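Local coordinates for protein tRNA (cytosine(38)-C(5))-methyltransferase (Schizosaccharomyces pombe, PDB 6FDF) that methylates carbon 5 of cytosine 38 in the anticodon loop of tRNA(Asp), using S-adenosyl-L-methionine as the methyl donor, at residues 41-44 / 45-48; 60-63 / 64-67. All blocks are in the same frame, centred on the assembly; numbering follows the deposited sequence.

Contact 1: 41-44 / 45-48; sequences DINP and QANE. With SAH (S-adenosyl-L-homocysteine), chain E.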
loop_
_atom_site.group_PDB
_atom_site.type_symbol
_atom_site.label_atom_id
_atom_site.label_comp_id
_atom_site.label_asym_id
_atom_site.label_seq_id
_atom_site.Cartn_x
_atom_site.Cartn_y
_atom_site.Cartn_z
ATOM N N ASP A 41 7.369 -12.943 -1.221
ATOM C CA ASP A 41 6.590 -12.702 -0.015
ATOM C C ASP A 41 6.548 -13.997 0.780
ATOM O O ASP A 41 6.502 -15.092 0.212
ATOM C CB ASP A 41 5.173 -12.204 -0.344
ATOM C CG ASP A 41 4.519 -11.474 0.821
ATOM O OD1 ASP A 41 4.310 -12.105 1.880
ATOM O OD2 ASP A 41 4.221 -10.266 0.675
ATOM N N ILE A 42 6.552 -13.858 2.106
ATOM C CA ILE A 42 6.524 -15.014 2.996
ATOM C C ILE A 42 5.107 -15.503 3.260
ATOM O O ILE A 42 4.928 -16.625 3.759
ATOM C CB ILE A 42 7.251 -14.646 4.307
ATOM C CG1 ILE A 42 7.676 -15.896 5.075
ATOM C CG2 ILE A 42 6.378 -13.730 5.167
ATOM C CD1 ILE A 42 8.479 -15.585 6.318
ATOM N N ASN A 43 4.094 -14.709 2.917
ATOM C CA ASN A 43 2.705 -15.027 3.221
ATOM C C ASN A 43 2.128 -15.836 2.065
ATOM O O ASN A 43 1.911 -15.276 0.980
ATOM C CB ASN A 43 1.910 -13.738 3.436
ATOM C CG ASN A 43 0.448 -13.982 3.814
ATOM O OD1 ASN A 43 -0.157 -14.981 3.441
ATOM N ND2 ASN A 43 -0.121 -13.047 4.559
ATOM N N PRO A 44 1.868 -17.136 2.234
ATOM C CA PRO A 44 1.322 -17.915 1.107
ATOM C C PRO A 44 -0.058 -17.459 0.653
ATOM O O PRO A 44 -0.407 -17.669 -0.515
ATOM C CB PRO A 44 1.295 -19.351 1.652
ATOM C CG PRO A 44 1.273 -19.198 3.135
ATOM C CD PRO A 44 2.045 -17.950 3.448
ATOM N N GLN A 45 -0.857 -16.839 1.525
ATOM C CA GLN A 45 -2.145 -16.317 1.073
ATOM C C GLN A 45 -1.954 -15.159 0.099
ATOM O O GLN A 45 -2.669 -15.060 -0.904
ATOM C CB GLN A 45 -3.001 -15.897 2.267
ATOM C CG GLN A 45 -3.427 -17.066 3.144
ATOM C CD GLN A 45 -4.427 -16.670 4.208
ATOM O OE1 GLN A 45 -5.629 -16.900 4.061
ATOM N NE2 GLN A 45 -3.939 -16.066 5.287
ATOM N N ALA A 46 -0.999 -14.269 0.385
ATOM C CA ALA A 46 -0.682 -13.195 -0.554
ATOM C C ALA A 46 -0.204 -13.770 -1.879
ATOM O O ALA A 46 -0.622 -13.324 -2.956
ATOM C CB ALA A 46 0.380 -12.272 0.040
ATOM N N ASN A 47 0.694 -14.755 -1.813
ATOM C CA ASN A 47 1.249 -15.349 -3.026
ATOM C C ASN A 47 0.168 -16.023 -3.859
ATOM O O ASN A 47 0.223 -16.007 -5.095
ATOM C CB ASN A 47 2.332 -16.363 -2.659
ATOM C CG ASN A 47 3.568 -15.711 -2.097
ATOM O OD1 ASN A 47 3.765 -14.511 -2.246
ATOM N ND2 ASN A 47 4.417 -16.503 -1.457
ATOM N N GLU A 48 -0.806 -16.652 -3.196
ATOM C CA GLU A 48 -1.919 -17.267 -3.911
ATOM C C GLU A 48 -2.698 -16.229 -4.713
ATOM O O GLU A 48 -2.993 -16.442 -5.897
ATOM C CB GLU A 48 -2.834 -17.998 -2.927
ATOM C CG GLU A 48 -3.993 -18.727 -3.577
ATOM C CD GLU A 48 -4.792 -19.549 -2.582
ATOM O OE1 GLU A 48 -5.917 -19.968 -2.920
ATOM O OE2 GLU A 48 -4.295 -19.770 -1.456
HETATM N N SAH E . 3.250 -4.002 -0.963
HETATM C CA SAH E . 2.428 -5.192 -0.943
HETATM C CB SAH E . 2.181 -5.685 0.485
HETATM C CG SAH E . 3.307 -5.265 1.428
HETATM S SD SAH E . 2.898 -5.505 3.130
HETATM C C SAH E . 1.135 -4.931 -1.649
HETATM O O SAH E . 0.979 -3.821 -2.203
HETATM O OXT SAH E . 0.283 -5.845 -1.658
HETATM C "C5'" SAH E . 4.423 -6.258 3.575
HETATM C "C4'" SAH E . 4.481 -7.667 2.986
HETATM O "O4'" SAH E . 5.786 -8.166 3.217
HETATM C "C3'" SAH E . 3.486 -8.638 3.622
HETATM O "O3'" SAH E . 2.737 -9.301 2.604
HETATM C "C2'" SAH E . 4.365 -9.674 4.327
HETATM O "O2'" SAH E . 3.854 -11.003 4.178
HETATM C "C1'" SAH E . 5.698 -9.525 3.604
HETATM N N9 SAH E . 6.884 -9.789 4.445
HETATM C C8 SAH E . 7.132 -9.322 5.686
HETATM N N7 SAH E . 8.326 -9.776 6.136
HETATM C C5 SAH E . 8.870 -10.551 5.177
HETATM C C6 SAH E . 10.111 -11.332 5.005
HETATM N N6 SAH E . 11.041 -11.378 5.984
HETATM N N1 SAH E . 10.270 -11.994 3.834
HETATM C C2 SAH E . 9.350 -11.953 2.854
HETATM N N3 SAH E . 8.199 -11.262 2.943
HETATM C C4 SAH E . 7.907 -10.559 4.068
#

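Contact 2: 60-63 / 64-67; sequences HMDI and STLT. With SAH (S-adenosyl-L-homocysteine), chain E.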
loop_
_atom_site.group_PDB
_atom_site.type_symbol
_atom_site.label_atom_id
_atom_site.label_comp_id
_atom_site.label_asym_id
_atom_site.label_seq_id
_atom_site.Cartn_x
_atom_site.Cartn_y
_atom_site.Cartn_z
ATOM N N HIS A 60 7.689 -18.072 -2.266
ATOM C CA HIS A 60 7.756 -18.066 -0.810
ATOM C C HIS A 60 9.220 -18.047 -0.389
ATOM O O HIS A 60 9.938 -19.036 -0.578
ATOM C CB HIS A 60 7.040 -19.284 -0.235
ATOM C CG HIS A 60 6.950 -19.276 1.258
ATOM N ND1 HIS A 60 8.013 -19.613 2.069
ATOM C CD2 HIS A 60 5.930 -18.956 2.090
ATOM C CE1 HIS A 60 7.649 -19.513 3.335
ATOM N NE2 HIS A 60 6.390 -19.115 3.375
ATOM N N MET A 61 9.663 -16.943 0.202
ATOM C CA MET A 61 11.052 -16.838 0.622
ATOM C C MET A 61 11.175 -15.750 1.679
ATOM O O MET A 61 10.541 -14.700 1.570
ATOM C CB MET A 61 11.955 -16.539 -0.579
ATOM C CG MET A 61 13.378 -16.174 -0.239
ATOM S SD MET A 61 14.469 -16.345 -1.664
ATOM C CE MET A 61 13.298 -16.428 -3.022
ATOM N N ASP A 62 11.987 -16.022 2.700
ATOM C CA ASP A 62 12.285 -15.049 3.747
ATOM C C ASP A 62 13.338 -14.086 3.212
ATOM O O ASP A 62 14.485 -14.480 2.974
ATOM C CB ASP A 62 12.765 -15.771 5.005
ATOM C CG ASP A 62 13.121 -14.823 6.141
ATOM O OD1 ASP A 62 12.967 -13.590 5.999
ATOM O OD2 ASP A 62 13.568 -15.327 7.192
ATOM N N ILE A 63 12.958 -12.817 3.038
ATOM C CA ILE A 63 13.864 -11.824 2.468
ATOM C C ILE A 63 15.123 -11.654 3.307
ATOM O O ILE A 63 16.174 -11.270 2.781
ATOM C CB ILE A 63 13.079 -10.507 2.274
ATOM C CG1 ILE A 63 12.147 -10.659 1.069
ATOM C CG2 ILE A 63 14.001 -9.293 2.103
ATOM C CD1 ILE A 63 11.103 -9.578 0.931
ATOM N N SER A 64 15.065 -11.989 4.595
ATOM C CA SER A 64 16.262 -11.910 5.420
ATOM C C SER A 64 17.304 -12.965 5.067
ATOM O O SER A 64 18.448 -12.853 5.523
ATOM C CB SER A 64 15.890 -12.055 6.891
ATOM O OG SER A 64 15.608 -13.412 7.186
ATOM N N THR A 65 16.954 -13.971 4.261
ATOM C CA THR A 65 17.901 -14.999 3.854
ATOM C C THR A 65 18.455 -14.775 2.456
ATOM O O THR A 65 19.298 -15.561 2.010
ATOM C CB THR A 65 17.260 -16.395 3.928
ATOM O OG1 THR A 65 16.302 -16.549 2.870
ATOM C CG2 THR A 65 16.577 -16.602 5.269
ATOM N N LEU A 66 18.012 -13.728 1.760
ATOM C CA LEU A 66 18.530 -13.453 0.430
ATOM C C LEU A 66 20.013 -13.111 0.496
ATOM O O LEU A 66 20.467 -12.402 1.396
ATOM C CB LEU A 66 17.752 -12.296 -0.205
ATOM C CG LEU A 66 16.368 -12.624 -0.762
ATOM C CD1 LEU A 66 15.619 -11.332 -1.099
ATOM C CD2 LEU A 66 16.497 -13.508 -1.989
ATOM N N THR A 67 20.767 -13.621 -0.470
ATOM C CA THR A 67 22.195 -13.368 -0.594
ATOM C C THR A 67 22.480 -12.562 -1.850
ATOM O O THR A 67 21.622 -12.381 -2.716
ATOM C CB THR A 67 22.974 -14.679 -0.667
ATOM O OG1 THR A 67 22.616 -15.348 -1.884
ATOM C CG2 THR A 67 22.646 -15.565 0.526
HETATM N N SAH E . 3.250 -4.002 -0.963
HETATM C CA SAH E . 2.428 -5.192 -0.943
HETATM C CB SAH E . 2.181 -5.685 0.485
HETATM C CG SAH E . 3.307 -5.265 1.428
HETATM S SD SAH E . 2.898 -5.505 3.130
HETATM C C SAH E . 1.135 -4.931 -1.649
HETATM O O SAH E . 0.979 -3.821 -2.203
HETATM O OXT SAH E . 0.283 -5.845 -1.658
HETATM C "C5'" SAH E . 4.423 -6.258 3.575
HETATM C "C4'" SAH E . 4.481 -7.667 2.986
HETATM O "O4'" SAH E . 5.786 -8.166 3.217
HETATM C "C3'" SAH E . 3.486 -8.638 3.622
HETATM O "O3'" SAH E . 2.737 -9.301 2.604
HETATM C "C2'" SAH E . 4.365 -9.674 4.327
HETATM O "O2'" SAH E . 3.854 -11.003 4.178
HETATM C "C1'" SAH E . 5.698 -9.525 3.604
HETATM N N9 SAH E . 6.884 -9.789 4.445
HETATM C C8 SAH E . 7.132 -9.322 5.686
HETATM N N7 SAH E . 8.326 -9.776 6.136
HETATM C C5 SAH E . 8.870 -10.551 5.177
HETATM C C6 SAH E . 10.111 -11.332 5.005
HETATM N N6 SAH E . 11.041 -11.378 5.984
HETATM N N1 SAH E . 10.270 -11.994 3.834
HETATM C C2 SAH E . 9.350 -11.953 2.854
HETATM N N3 SAH E . 8.199 -11.262 2.943
HETATM C C4 SAH E . 7.907 -10.559 4.068
#

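Contact 1: 41-44 / 45-48
Asn47 reaches back from the first turn of helix 44-54 and lays its amide against Asp41, with OD1 3.3 Å from Asp41 CB and ND2 donating to Asp41 O at 3.0 Å. The acceptor lies close to the amide plane of Asn47, but the donor stands above the Asp41 carbonyl plane, 42° out of it. The carboxylate of Asp41 faces the ligand instead: OD1 accepts from O2' of S-adenosyl-L-homocysteine and OD2 from O3', each at 2.6 Å, so the two oxygens share the ribose diol. This acidic grip on the ribose at the end of the second strand is characteristic of class I methyltransferases. OD1 also takes the backbone N of Asn43 on its anti lone pair, 2.8 Å away, which closes an Asx turn and limits rotation of the carboxylate. Asn43 is the N-cap. With CG anti to the backbone N (chi1 -178°), its OD1 comes over the start of the helix and receives weak bonds from Gln45 N at 2.8 Å and Ala46 N at 3.2 Å, while its CB packs on Ala46 CB. Strand 34-41 thus passes into helix 44-54 through a turn that also holds the ribose; strand 58-60 flanks it through Ala58 and His60, which Asn47 touches, and helix 305-313 packs on Asn43 and Gln45 through Leu311 and Cys307.

Contact 2: 60-63 / 64-67
Asp62 spends its side chain on the turn that follows it: CB lies 3.9 Å from Thr65 CG2, and Ser64 OG stands over the carboxylate face, 3.0 Å from Asp62 CG, bonded to OD2 at 2.8 Å and nearly as close to OD1. OD1 in addition accepts from Ser64 N at 3.0 Å, a donor 60° out of the carboxylate plane, and from N6 of S-adenosyl-L-homocysteine at 2.9 Å. Placing CG anti to the backbone N (chi1 179°) swings the carboxylate to where adenine and turn can share it. The backbone carbonyl of Asp62 is gripped twice by Thr65, by N from above its plane and by OG1 within it, each at 2.8 Å. Next to it Ile63 N donates to adenine N1 in a nearly straight bond (179°), and CD1 of Ile63 lies 3.5 Å from C2 of the base. Together the N6 and N1 bonds read the Watson-Crick edge of adenine. Leu66 lies alongside Ile63, pointing the same way, and its CD2 meets Met61 SD at 3.5 Å. The turn bridges strand 58-60 and helix 68-74: Met61, Ile63 and Leu66 all pack on Ile40 of strand 34-41, Leu66 also meets Phe71 and Phe74 of helix 68-74, and Ile63 touches Ala104 and Ile108 of helix 103-111.

From the N terminus, strand 34-41 ends in contact 1, which turns the chain into helix 44-54; that helix leads back to strand 58-60, whose end opens contact 2 before helix 68-74. The two contacts follow in series, neither nested nor crossed, each closing a short turn after a parallel strand of the Rossmann-like sheet. Strands 34-41 and 58-60 are neighbours there, and the centres of contacts 1 and 2 lie about 13 Å apart. They touch where Ile42 O lies 2.9 Å from His60 NE2. Both hold the same S-adenosyl-L-homocysteine: contact 1 its ribose hydroxyls and, through Ile42, part of the adenine, contact 2 the Watson-Crick edge, as expected of successive strand ends in this fold.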